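D-psicose 3-epimerase (Agrobacterium tumefaciens, PDB 2HK0) catalyses the C3 epimerisation of ketohexoses, interconverting D-fructose and D-psicose with the aid of a metal ion in a TIM-barrel active site. Local coordinates at residues D51-A56 and N78-T83; T70-A75 and K118-T123; G24-Y29 and I262-V267; R111-V116 and L163-C168. One frame throughout, in Å; residues are numbered along the deposited sequence.

Contact 1: D51-A56 and N78-T83; sequences DIIEVA and NGIILT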
loop_
_atom_site.group_PDB
_atom_site.type_symbol
_atom_site.label_atom_id
_atom_site.label_comp_id
_atom_site.label_asym_id
_atom_site.label_seq_id
_atom_site.Cartn_x
_atom_site.Cartn_y
_atom_site.Cartn_z
ATOM N N ASP A 51 -4.730 -7.858 -27.377
ATOM C CA ASP A 51 -4.548 -7.016 -28.556
ATOM C C ASP A 51 -3.186 -7.347 -29.178
ATOM O O ASP A 51 -2.968 -7.151 -30.367
ATOM C CB ASP A 51 -4.495 -5.540 -28.159
ATOM C CG ASP A 51 -5.706 -5.090 -27.348
ATOM O OD1 ASP A 51 -6.836 -5.259 -27.843
ATOM O OD2 ASP A 51 -5.518 -4.552 -26.225
ATOM N N ILE A 52 -2.263 -7.828 -28.351
ATOM C CA ILE A 52 -0.900 -8.100 -28.783
ATOM C C ILE A 52 -0.301 -9.398 -28.252
ATOM O O ILE A 52 -0.652 -9.863 -27.156
ATOM C CB ILE A 52 0.033 -6.952 -28.284
ATOM C CG1 ILE A 52 -0.346 -5.628 -28.952
ATOM C CG2 ILE A 52 1.508 -7.304 -28.497
ATOM C CD1 ILE A 52 0.294 -4.450 -28.274
ATOM N N ILE A 53 0.605 -9.982 -29.032
ATOM C CA ILE A 53 1.345 -11.156 -28.583
ATOM C C ILE A 53 2.801 -10.729 -28.762
ATOM O O ILE A 53 3.179 -10.223 -29.815
ATOM C CB ILE A 53 1.057 -12.445 -29.408
ATOM C CG1 ILE A 53 1.973 -13.570 -28.912
ATOM C CG2 ILE A 53 1.281 -12.206 -30.897
ATOM C CD1 ILE A 53 1.713 -14.953 -29.570
ATOM N N GLU A 54 3.599 -10.875 -27.709
ATOM C CA GLU A 54 4.995 -10.507 -27.803
ATOM C C GLU A 54 5.776 -11.774 -28.036
ATOM O O GLU A 54 5.569 -12.778 -27.359
ATOM C CB GLU A 54 5.495 -9.806 -26.540
ATOM C CG GLU A 54 6.972 -9.456 -26.628
ATOM C CD GLU A 54 7.339 -8.220 -25.818
ATOM O OE1 GLU A 54 6.833 -7.136 -26.143
ATOM O OE2 GLU A 54 8.139 -8.320 -24.868
ATOM N N VAL A 55 6.699 -11.683 -28.981
ATOM C CA VAL A 55 7.521 -12.792 -29.417
ATOM C C VAL A 55 9.020 -12.528 -29.244
ATOM O O VAL A 55 9.426 -11.385 -29.053
ATOM C CB VAL A 55 7.185 -13.036 -30.906
ATOM C CG1 VAL A 55 8.254 -13.822 -31.570
ATOM C CG2 VAL A 55 5.808 -13.726 -31.010
ATOM N N ALA A 56 9.835 -13.585 -29.308
ATOM C CA ALA A 56 11.294 -13.463 -29.193
ATOM C C ALA A 56 11.919 -13.327 -30.590
ATOM O O ALA A 56 11.703 -14.170 -31.465
ATOM C CB ALA A 56 11.871 -14.676 -28.495
ATOM N N ASN A 78 -6.187 -12.914 -37.472
ATOM C CA ASN A 78 -6.702 -13.008 -36.113
ATOM C C ASN A 78 -6.798 -11.661 -35.420
ATOM O O ASN A 78 -7.079 -11.584 -34.224
ATOM C CB ASN A 78 -5.838 -13.972 -35.313
ATOM C CG ASN A 78 -6.128 -15.417 -35.663
ATOM O OD1 ASN A 78 -7.152 -15.960 -35.259
ATOM N ND2 ASN A 78 -5.243 -16.038 -36.430
ATOM N N GLY A 79 -6.562 -10.603 -36.188
ATOM C CA GLY A 79 -6.641 -9.255 -35.664
ATOM C C GLY A 79 -5.755 -8.995 -34.463
ATOM O O GLY A 79 -6.171 -8.304 -33.531
ATOM N N ILE A 80 -4.533 -9.531 -34.475
ATOM C CA ILE A 80 -3.619 -9.320 -33.359
ATOM C C ILE A 80 -2.307 -8.687 -33.844
ATOM O O ILE A 80 -1.846 -8.952 -34.957
ATOM C CB ILE A 80 -3.345 -10.658 -32.602
ATOM C CG1 ILE A 80 -2.584 -10.379 -31.305
ATOM C CG2 ILE A 80 -2.544 -11.615 -33.475
ATOM C CD1 ILE A 80 -2.502 -11.582 -30.396
ATOM N N ILE A 81 -1.720 -7.843 -33.003
ATOM C CA ILE A 81 -0.480 -7.152 -33.342
ATOM C C ILE A 81 0.725 -7.875 -32.750
ATOM O O ILE A 81 0.640 -8.454 -31.666
ATOM C CB ILE A 81 -0.499 -5.705 -32.781
ATOM C CG1 ILE A 81 -1.656 -4.914 -33.400
ATOM C CG2 ILE A 81 0.817 -5.012 -33.060
ATOM C CD1 ILE A 81 -1.984 -3.638 -32.638
ATOM N N LEU A 82 1.850 -7.844 -33.452
ATOM C CA LEU A 82 3.036 -8.490 -32.920
ATOM C C LEU A 82 4.039 -7.470 -32.399
ATOM O O LEU A 82 4.257 -6.414 -33.003
ATOM C CB LEU A 82 3.711 -9.373 -33.975
ATOM C CG LEU A 82 3.222 -10.827 -34.060
ATOM C CD1 LEU A 82 1.708 -10.876 -34.164
ATOM C CD2 LEU A 82 3.857 -11.501 -35.250
ATOM N N THR A 83 4.623 -7.807 -31.257
ATOM C CA THR A 83 5.649 -7.008 -30.619
ATOM C C THR A 83 6.813 -7.989 -30.387
ATOM O O THR A 83 6.592 -9.205 -30.336
ATOM C CB THR A 83 5.105 -6.434 -29.303
ATOM O OG1 THR A 83 4.421 -5.202 -29.584
ATOM C CG2 THR A 83 6.200 -6.188 -28.348
HETATM O O HOH W 1 -4.955 -6.027 -31.909
#

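Contact 2: T70-A75 and K118-T123; sequences TIRKSA and KLDIHT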
loop_
_atom_site.group_PDB
_atom_site.type_symbol
_atom_site.label_atom_id
_atom_site.label_comp_id
_atom_site.label_asym_id
_atom_site.label_seq_id
_atom_site.Cartn_x
_atom_site.Cartn_y
_atom_site.Cartn_z
ATOM N N THR A 70 3.595 -16.138 -43.827
ATOM C CA THR A 70 2.482 -16.927 -43.306
ATOM C C THR A 70 2.127 -16.482 -41.888
ATOM O O THR A 70 0.958 -16.411 -41.517
ATOM C CB THR A 70 2.841 -18.429 -43.286
ATOM O OG1 THR A 70 3.126 -18.857 -44.626
ATOM C CG2 THR A 70 1.685 -19.261 -42.710
ATOM N N ILE A 71 3.159 -16.200 -41.102
ATOM C CA ILE A 71 2.988 -15.747 -39.729
ATOM C C ILE A 71 2.308 -14.372 -39.724
ATOM O O ILE A 71 1.359 -14.145 -38.969
ATOM C CB ILE A 71 4.363 -15.668 -39.025
ATOM C CG1 ILE A 71 4.866 -17.092 -38.757
ATOM C CG2 ILE A 71 4.267 -14.838 -37.745
ATOM C CD1 ILE A 71 6.291 -17.165 -38.286
ATOM N N ARG A 72 2.781 -13.464 -40.577
ATOM C CA ARG A 72 2.185 -12.130 -40.647
ATOM C C ARG A 72 0.715 -12.206 -41.060
ATOM O O ARG A 72 -0.116 -11.401 -40.610
ATOM C CB ARG A 72 2.952 -11.260 -41.639
ATOM C CG ARG A 72 2.331 -9.895 -41.882
ATOM C CD ARG A 72 3.201 -9.102 -42.839
ATOM N NE ARG A 72 2.667 -7.765 -43.083
ATOM C CZ ARG A 72 3.421 -6.700 -43.333
ATOM N NH1 ARG A 72 4.749 -6.810 -43.371
ATOM N NH2 ARG A 72 2.852 -5.523 -43.547
ATOM N N LYS A 73 0.391 -13.178 -41.913
ATOM C CA LYS A 73 -0.985 -13.344 -42.369
ATOM C C LYS A 73 -1.847 -13.901 -41.242
ATOM O O LYS A 73 -3.002 -13.509 -41.077
ATOM C CB LYS A 73 -1.050 -14.281 -43.584
ATOM C CG LYS A 73 -2.441 -14.353 -44.213
ATOM C CD LYS A 73 -2.482 -15.405 -45.312
ATOM C CE LYS A 73 -3.854 -15.480 -45.985
ATOM N NZ LYS A 73 -4.959 -15.940 -45.072
ATOM N N SER A 74 -1.289 -14.820 -40.465
ATOM C CA SER A 74 -2.032 -15.385 -39.351
ATOM C C SER A 74 -2.396 -14.271 -38.363
ATOM O O SER A 74 -3.523 -14.202 -37.871
ATOM C CB SER A 74 -1.191 -16.437 -38.639
ATOM O OG SER A 74 -1.902 -16.964 -37.538
ATOM N N ALA A 75 -1.432 -13.401 -38.071
ATOM C CA ALA A 75 -1.673 -12.299 -37.152
ATOM C C ALA A 75 -2.750 -11.384 -37.744
ATOM O O ALA A 75 -3.680 -10.971 -37.052
ATOM C CB ALA A 75 -0.369 -11.514 -36.906
ATOM N N LYS A 118 9.431 -7.567 -41.573
ATOM C CA LYS A 118 8.691 -8.485 -42.437
ATOM C C LYS A 118 7.452 -9.018 -41.724
ATOM O O LYS A 118 6.536 -9.539 -42.367
ATOM C CB LYS A 118 9.569 -9.667 -42.864
ATOM C CG LYS A 118 10.721 -9.302 -43.785
ATOM C CD LYS A 118 11.652 -10.506 -44.014
ATOM C CE LYS A 118 12.888 -10.101 -44.816
ATOM N NZ LYS A 118 13.889 -11.200 -44.937
ATOM N N LEU A 119 7.428 -8.912 -40.398
ATOM C CA LEU A 119 6.278 -9.374 -39.629
ATOM C C LEU A 119 5.400 -8.200 -39.208
ATOM O O LEU A 119 4.482 -8.353 -38.394
ATOM C CB LEU A 119 6.727 -10.151 -38.382
ATOM C CG LEU A 119 7.410 -11.507 -38.607
ATOM C CD1 LEU A 119 7.728 -12.124 -37.265
ATOM C CD2 LEU A 119 6.510 -12.441 -39.424
ATOM N N ASP A 120 5.686 -7.021 -39.757
ATOM C CA ASP A 120 4.923 -5.821 -39.434
ATOM C C ASP A 120 4.998 -5.504 -37.933
ATOM O O ASP A 120 4.009 -5.117 -37.311
ATOM C CB ASP A 120 3.460 -5.990 -39.877
ATOM C CG ASP A 120 2.724 -4.657 -39.996
ATOM O OD1 ASP A 120 3.395 -3.635 -40.247
ATOM O OD2 ASP A 120 1.480 -4.631 -39.850
ATOM N N ILE A 121 6.186 -5.691 -37.364
ATOM C CA ILE A 121 6.455 -5.408 -35.959
ATOM C C ILE A 121 7.122 -4.026 -35.903
ATOM O O ILE A 121 8.098 -3.770 -36.619
ATOM C CB ILE A 121 7.424 -6.460 -35.368
ATOM C CG1 ILE A 121 6.700 -7.807 -35.220
ATOM C CG2 ILE A 121 7.988 -5.978 -34.035
ATOM C CD1 ILE A 121 7.619 -8.937 -34.841
ATOM N N HIS A 122 6.619 -3.143 -35.052
ATOM C CA HIS A 122 7.182 -1.799 -34.949
ATOM C C HIS A 122 7.789 -1.444 -33.589
ATOM O O HIS A 122 8.363 -0.361 -33.412
ATOM C CB HIS A 122 6.099 -0.784 -35.333
ATOM C CG HIS A 122 5.737 -0.837 -36.782
ATOM N ND1 HIS A 122 6.361 -0.056 -37.730
ATOM C CD2 HIS A 122 4.898 -1.657 -37.462
ATOM C CE1 HIS A 122 5.926 -0.397 -38.932
ATOM N NE2 HIS A 122 5.040 -1.367 -38.794
ATOM N N THR A 123 7.663 -2.355 -32.632
ATOM C CA THR A 123 8.207 -2.138 -31.291
ATOM C C THR A 123 9.126 -3.295 -30.923
ATOM O O THR A 123 8.718 -4.459 -30.935
ATOM C CB THR A 123 7.075 -2.023 -30.237
ATOM O OG1 THR A 123 6.292 -0.855 -30.508
ATOM C CG2 THR A 123 7.637 -1.911 -28.824
#

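Contact 3: G24-Y29 and I262-V267; sequences GIYYSY and IMEPFV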
loop_
_atom_site.group_PDB
_atom_site.type_symbol
_atom_site.label_atom_id
_atom_site.label_comp_id
_atom_site.label_asym_id
_atom_site.label_seq_id
_atom_site.Cartn_x
_atom_site.Cartn_y
_atom_site.Cartn_z
ATOM N N GLY A 24 -0.972 -7.050 -24.086
ATOM C CA GLY A 24 -0.425 -8.251 -24.681
ATOM C C GLY A 24 0.170 -9.181 -23.641
ATOM O O GLY A 24 0.138 -8.908 -22.441
ATOM N N ILE A 25 0.712 -10.299 -24.106
ATOM C CA ILE A 25 1.346 -11.267 -23.231
ATOM C C ILE A 25 2.514 -11.906 -23.979
ATOM O O ILE A 25 2.448 -12.083 -25.197
ATOM C CB ILE A 25 0.346 -12.360 -22.815
ATOM C CG1 ILE A 25 1.034 -13.398 -21.914
ATOM C CG2 ILE A 25 -0.224 -13.027 -24.062
ATOM C CD1 ILE A 25 0.064 -14.241 -21.074
ATOM N N TYR A 26 3.581 -12.229 -23.253
ATOM C CA TYR A 26 4.746 -12.887 -23.830
ATOM C C TYR A 26 4.371 -14.381 -23.930
ATOM O O TYR A 26 4.118 -15.016 -22.908
ATOM C CB TYR A 26 5.943 -12.692 -22.895
ATOM C CG TYR A 26 7.261 -13.145 -23.463
ATOM C CD1 TYR A 26 7.646 -12.774 -24.751
ATOM C CD2 TYR A 26 8.165 -13.862 -22.685
ATOM C CE1 TYR A 26 8.908 -13.100 -25.250
ATOM C CE2 TYR A 26 9.438 -14.194 -23.173
ATOM C CZ TYR A 26 9.801 -13.807 -24.454
ATOM O OH TYR A 26 11.059 -14.098 -24.936
ATOM N N TYR A 27 4.345 -14.941 -25.145
ATOM C CA TYR A 27 3.918 -16.340 -25.330
ATOM C C TYR A 27 4.687 -17.414 -24.543
ATOM O O TYR A 27 4.135 -18.478 -24.268
ATOM C CB TYR A 27 3.889 -16.708 -26.827
ATOM C CG TYR A 27 5.214 -17.203 -27.329
ATOM C CD1 TYR A 27 6.283 -16.325 -27.498
ATOM C CD2 TYR A 27 5.433 -18.567 -27.537
ATOM C CE1 TYR A 27 7.543 -16.787 -27.852
ATOM C CE2 TYR A 27 6.696 -19.044 -27.902
ATOM C CZ TYR A 27 7.741 -18.146 -28.052
ATOM O OH TYR A 27 8.987 -18.596 -28.398
ATOM N N SER A 28 5.935 -17.143 -24.167
ATOM C CA SER A 28 6.726 -18.113 -23.392
ATOM C C SER A 28 6.105 -18.480 -22.031
ATOM O O SER A 28 6.579 -19.383 -21.327
ATOM C CB SER A 28 8.144 -17.597 -23.173
ATOM O OG SER A 28 8.886 -17.682 -24.372
ATOM N N TYR A 29 5.066 -17.754 -21.657
ATOM C CA TYR A 29 4.322 -18.023 -20.427
ATOM C C TYR A 29 3.855 -19.493 -20.441
ATOM O O TYR A 29 3.819 -20.158 -19.415
ATOM C CB TYR A 29 3.099 -17.109 -20.408
ATOM C CG TYR A 29 1.996 -17.466 -19.438
ATOM C CD1 TYR A 29 2.184 -17.361 -18.059
ATOM C CD2 TYR A 29 0.724 -17.781 -19.903
ATOM C CE1 TYR A 29 1.122 -17.542 -17.169
ATOM C CE2 TYR A 29 -0.338 -17.970 -19.034
ATOM C CZ TYR A 29 -0.141 -17.843 -17.667
ATOM O OH TYR A 29 -1.223 -17.984 -16.811
ATOM N N ILE A 262 2.544 -5.344 -21.812
ATOM C CA ILE A 262 2.694 -6.782 -21.994
ATOM C C ILE A 262 2.920 -7.482 -20.670
ATOM O O ILE A 262 3.887 -7.167 -19.950
ATOM C CB ILE A 262 3.930 -7.122 -22.867
ATOM C CG1 ILE A 262 3.992 -6.203 -24.096
ATOM C CG2 ILE A 262 3.892 -8.623 -23.264
ATOM C CD1 ILE A 262 2.796 -6.323 -25.027
HETATM N N MSE A 263 2.053 -8.425 -20.324
HETATM C CA MSE A 263 2.292 -9.166 -19.081
HETATM C C MSE A 263 3.335 -10.233 -19.443
HETATM O O MSE A 263 3.237 -10.890 -20.479
HETATM C CB MSE A 263 1.011 -9.804 -18.537
HETATM C CG MSE A 263 0.279 -10.731 -19.484
HETATM SE SE MSE A 263 -1.361 -11.346 -18.591
HETATM C CE MSE A 263 -2.366 -9.689 -18.526
ATOM N N GLU A 264 4.339 -10.383 -18.589
ATOM C CA GLU A 264 5.434 -11.312 -18.820
ATOM C C GLU A 264 5.515 -12.272 -17.635
ATOM O O GLU A 264 6.482 -12.276 -16.880
ATOM C CB GLU A 264 6.719 -10.488 -18.950
ATOM C CG GLU A 264 7.986 -11.253 -19.252
ATOM C CD GLU A 264 9.191 -10.318 -19.316
ATOM O OE1 GLU A 264 9.329 -9.475 -18.407
ATOM O OE2 GLU A 264 9.992 -10.423 -20.269
ATOM N N PRO A 265 4.489 -13.108 -17.461
ATOM C CA PRO A 265 4.531 -14.031 -16.329
ATOM C C PRO A 265 5.366 -15.290 -16.550
ATOM O O PRO A 265 5.390 -15.866 -17.633
ATOM C CB PRO A 265 3.052 -14.325 -16.076
ATOM C CG PRO A 265 2.455 -14.275 -17.474
ATOM C CD PRO A 265 3.220 -13.205 -18.216
ATOM N N PHE A 266 6.062 -15.698 -15.501
ATOM C CA PHE A 266 6.888 -16.901 -15.539
ATOM C C PHE A 266 6.562 -17.628 -14.231
ATOM O O PHE A 266 7.072 -17.270 -13.161
ATOM C CB PHE A 266 8.375 -16.526 -15.602
ATOM C CG PHE A 266 8.814 -15.929 -16.931
ATOM C CD1 PHE A 266 8.900 -16.724 -18.076
ATOM C CD2 PHE A 266 9.186 -14.583 -17.019
ATOM C CE1 PHE A 266 9.357 -16.186 -19.299
ATOM C CE2 PHE A 266 9.641 -14.034 -18.222
ATOM C CZ PHE A 266 9.727 -14.840 -19.373
ATOM N N VAL A 267 5.707 -18.642 -14.326
ATOM C CA VAL A 267 5.263 -19.377 -13.162
ATOM C C VAL A 267 5.536 -20.897 -13.217
ATOM O O VAL A 267 5.165 -21.623 -12.296
ATOM C CB VAL A 267 3.740 -19.141 -12.937
ATOM C CG1 VAL A 267 3.453 -17.627 -12.738
ATOM C CG2 VAL A 267 2.952 -19.671 -14.127
HETATM O O HOH W 2 5.232 -19.766 -16.995
#

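Contact 4: R111-V116 and L163-C168; sequences RTLSNV and LGINLC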
loop_
_atom_site.group_PDB
_atom_site.type_symbol
_atom_site.label_atom_id
_atom_site.label_comp_id
_atom_site.label_asym_id
_atom_site.label_seq_id
_atom_site.Cartn_x
_atom_site.Cartn_y
_atom_site.Cartn_z
ATOM N N ARG A 111 20.149 -7.440 -39.230
ATOM C CA ARG A 111 19.478 -8.618 -39.776
ATOM C C ARG A 111 18.135 -8.874 -39.076
ATOM O O ARG A 111 17.098 -9.090 -39.719
ATOM C CB ARG A 111 20.383 -9.843 -39.611
ATOM C CG ARG A 111 19.755 -11.145 -40.063
ATOM C CD ARG A 111 20.600 -12.314 -39.598
ATOM N NE ARG A 111 20.174 -13.578 -40.184
ATOM C CZ ARG A 111 20.540 -14.767 -39.713
ATOM N NH1 ARG A 111 21.332 -14.834 -38.649
ATOM N NH2 ARG A 111 20.132 -15.883 -40.310
ATOM N N THR A 112 18.159 -8.852 -37.748
ATOM C CA THR A 112 16.954 -9.093 -36.967
ATOM C C THR A 112 15.903 -8.026 -37.248
ATOM O O THR A 112 14.738 -8.334 -37.444
ATOM C CB THR A 112 17.283 -9.109 -35.459
ATOM O OG1 THR A 112 18.287 -10.097 -35.210
ATOM C CG2 THR A 112 16.067 -9.450 -34.645
ATOM N N LEU A 113 16.320 -6.767 -37.270
ATOM C CA LEU A 113 15.398 -5.660 -37.530
ATOM C C LEU A 113 14.724 -5.799 -38.907
ATOM O O LEU A 113 13.529 -5.526 -39.053
ATOM C CB LEU A 113 16.163 -4.331 -37.445
ATOM C CG LEU A 113 16.068 -3.345 -36.268
ATOM C CD1 LEU A 113 15.520 -3.987 -35.028
ATOM C CD2 LEU A 113 17.449 -2.737 -36.013
ATOM N N SER A 114 15.488 -6.215 -39.921
ATOM C CA SER A 114 14.924 -6.393 -41.257
ATOM C C SER A 114 13.862 -7.491 -41.222
ATOM O O SER A 114 12.791 -7.357 -41.816
ATOM C CB SER A 114 16.015 -6.777 -42.263
ATOM O OG SER A 114 16.972 -5.733 -42.387
ATOM N N ASN A 115 14.158 -8.580 -40.526
ATOM C CA ASN A 115 13.205 -9.679 -40.436
ATOM C C ASN A 115 11.970 -9.259 -39.635
ATOM O O ASN A 115 10.843 -9.591 -39.999
ATOM C CB ASN A 115 13.874 -10.902 -39.811
ATOM C CG ASN A 115 14.890 -11.544 -40.746
ATOM O OD1 ASN A 115 14.707 -11.538 -41.960
ATOM N ND2 ASN A 115 15.955 -12.100 -40.186
ATOM N N VAL A 116 12.199 -8.508 -38.560
ATOM C CA VAL A 116 11.136 -8.008 -37.691
ATOM C C VAL A 116 10.129 -7.178 -38.496
ATOM O O VAL A 116 8.911 -7.269 -38.290
ATOM C CB VAL A 116 11.771 -7.161 -36.564
ATOM C CG1 VAL A 116 10.825 -6.102 -36.090
ATOM C CG2 VAL A 116 12.210 -8.094 -35.410
ATOM N N LEU A 163 12.715 1.524 -40.951
ATOM C CA LEU A 163 11.723 0.455 -40.961
ATOM C C LEU A 163 10.518 0.785 -40.076
ATOM O O LEU A 163 9.655 -0.059 -39.869
ATOM C CB LEU A 163 12.382 -0.863 -40.498
ATOM C CG LEU A 163 13.517 -1.374 -41.401
ATOM C CD1 LEU A 163 14.256 -2.539 -40.748
ATOM C CD2 LEU A 163 12.924 -1.799 -42.750
ATOM N N GLY A 164 10.469 2.015 -39.561
ATOM C CA GLY A 164 9.371 2.436 -38.694
ATOM C C GLY A 164 9.365 1.695 -37.363
ATOM O O GLY A 164 8.311 1.444 -36.783
ATOM N N ILE A 165 10.554 1.355 -36.875
ATOM C CA ILE A 165 10.715 0.604 -35.636
ATOM C C ILE A 165 11.288 1.441 -34.490
ATOM O O ILE A 165 12.272 2.154 -34.673
ATOM C CB ILE A 165 11.675 -0.617 -35.866
ATOM C CG1 ILE A 165 11.030 -1.615 -36.838
ATOM C CG2 ILE A 165 12.056 -1.283 -34.510
ATOM C CD1 ILE A 165 11.921 -2.827 -37.197
ATOM N N ASN A 166 10.667 1.344 -33.314
ATOM C CA ASN A 166 11.148 2.027 -32.113
ATOM C C ASN A 166 11.938 1.010 -31.296
ATOM O O ASN A 166 11.491 -0.122 -31.133
ATOM C CB ASN A 166 9.982 2.547 -31.257
ATOM C CG ASN A 166 9.343 3.791 -31.848
ATOM O OD1 ASN A 166 10.039 4.715 -32.245
ATOM N ND2 ASN A 166 8.018 3.820 -31.908
ATOM N N LEU A 167 13.110 1.416 -30.808
ATOM C CA LEU A 167 13.975 0.577 -29.986
ATOM C C LEU A 167 13.715 0.991 -28.532
ATOM O O LEU A 167 13.950 2.146 -28.154
ATOM C CB LEU A 167 15.445 0.831 -30.361
ATOM C CG LEU A 167 15.764 0.562 -31.844
ATOM C CD1 LEU A 167 17.183 0.990 -32.183
ATOM C CD2 LEU A 167 15.561 -0.929 -32.129
ATOM N N CYS A 168 13.225 0.061 -27.718
ATOM C CA CYS A 168 12.917 0.371 -26.322
ATOM C C CYS A 168 13.918 -0.282 -25.380
ATOM O O CYS A 168 13.984 -1.510 -25.288
ATOM C CB CYS A 168 11.493 -0.082 -26.008
ATOM S SG CYS A 168 10.288 0.684 -27.131
#

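Contact 1: D51-A56 and N78-T83
I52, I53 and E54 pair in parallel with I81, L82 and T83, joining two neighbouring strands of the TIM barrel; helix 65-77, which lies between them in sequence, packs on the outside, making a beta-alpha-beta crossover. Four backbone bonds lace the pair: I81 N to D51 O (3.0 Å), I53 N to I81 O, T83 N to I53 O, and V55 N to T83 O (2.8 Å). The strand axes cross at -32°, the twist of a closed barrel.

I80 comes just ahead of its strand and still spans the seam. I80 CB starts 4.2 Å from D51 O. With CG1 anti to the backbone N (chi1 -170°), the chain turns toward 51-56, bringing I80 CG1 to 3.4 Å from D51 O. I80 CD1 then ends against the I52-I53 peptide, 3.8 Å from I53 N, and also meets I53 CB. On the I53 and L82 side, which faces helix 39-47, the two side chains run alongside one another, CG2 of I53 lying 3.6 Å from CD1 of L82. The opposite side, with I52, E54, I81 and T83, turns inward. There the carboxylate of E54 is held by two histidines, OE1 by H227 and OE2 by H229. At the start of the pair a water donates to both D51 O (2.8 Å) and G79 O (3.0 Å).

Contact 2: T70-A75 and K118-T123
K118 meets R72 through its backbone: its carbonyl oxygen lies at the edge of the guanidinium, near the plane, and takes a weak hydrogen bond from NH1 (3.4 Å, 165° at the hydrogen). R72 CD touches the same oxygen, also at 3.4 Å. The K118 side chain leads off to a salt bridge with D65.

L119 follows with its CB directed away from the helix, yet CD2 swings back to lie 3.7 Å from CG2 of I71, the buried apolar part of the contact. L68, one turn earlier in helix 65-77, also touches L119.

D120, at positive phi, is the C-prime residue of the Schellman motif that ends helix 99-118, with I121 N returning to V116 O. In the TIM barrel this is an alpha-to-beta turn, carrying the chain from that helix into strand 123-126. D120 CB sits over the centre of the R72 guanidinium, 3.5 Å above its plane. The extended R72 chain, with CG anti to the backbone N (chi1 175°), reaches beneath it. Carboxylate and guanidinium stack with planes 5° apart; the salt bridge from NH2 to D120 OD1 is long (3.8 Å), a matter of charge alone with no N-H aimed at the oxygen.

H122 NE2 donates to D120 OD1 (3.2 Å) from above the carboxylate plane, while ND1 bonds G164 O.

Contact 3: G24-Y29 and I262-V267
The Y26 ring has CZ of F266 at its edge, near its plane, 3.8 Å from CD2; on one of its faces lies the backbone nitrogen of S28, 4.2 Å above the plane and offset toward the rim. The E264 CG approaches the same ring obliquely. Further along, CE1 of Y29 comes within 4.1 Å of V267 CG2, and the Y29 hydroxyl is bonded to M292 O.

Earlier in both segments, strands 22-26 and 260-263 run parallel, the first and last strands of the TIM barrel, so this seam closes it. M263 N donates to G24 O (2.9 Å) and Y26 N to M263 O (3.1 Å), the latter almost straight in line with the carbonyl. G24 has no side chain, and I262 CD1 settles 3.8 Å from its CA. On the other side I25 CG1, anti to the backbone N (chi1 179°), meets CG of M263, a selenomethionine, at 3.7 Å.

Past the strands E264 OE1 lies close to D203 and weakly bonded to H229, a cluster consistent with the family's metal site. A water links Y29 O (2.8 Å) to V267 N.

Contact 4: R111-V116 and L163-C168
In the helical layer around the TIM barrel, L113 and V116 of helix 99-118 rest against L163, I165 and L167, where the chain leaves helix 142-162 and enters strand 166-170. The meeting is one of apolar carbons, with one backbone carbonyl among them.

I165 carries the centre. Its CG1 stands anti to the carbonyl carbon (chi1 -65°) and the chain runs on extended, so I165 CD1 reaches the helix and touches V116 CG1 at 3.6 Å, the two side chains crossing at a slant. I165 CD1 also lies 3.6 Å from L113 O. CD1 of L163 lies 3.5 Å from L113 O and 3.9 Å from S114 CA. L113 O thus meets methyls of two residues, both on the side of 163-168.

L113 CB is directed toward 163-168. CD1 of L113 lies 4.2 Å from CD2 of L167, while A160 of helix 142-162 also touches L113. I124 of strand 123-126 meets both V116 and I165 from the sheet side.

G164, at positive phi, is the C-prime residue of a Schellman motif in which I165 N returns to A160 O. On either side of this turn L163 and I165 direct CB toward helix 99-118, the packing of a helix on the loop and strand start that follow the next helix, as in the outer layer of a beta/alpha barrel.

Contacts 3 and 1 are successive seams of one barrel, their centres 12 Å apart: strand 22-26 shares its other edge with 52-56, E54 N bonding I25 O at 3.0 Å. Contacts 1 and 2 lie 8 Å apart, centre to centre, with L82 CD1 touching A75 CB at 3.5 Å. Contact 2 passes on to contact 4 through H122, whose backbone O lies 2.9 Å from N166 N in a probable hydrogen bond. Contacts 3 and 4 stand on opposite sides of the chain's centre, 21 Å apart between centres. H229, probably part of the metal site, is a partner shared by contacts 1 and 3.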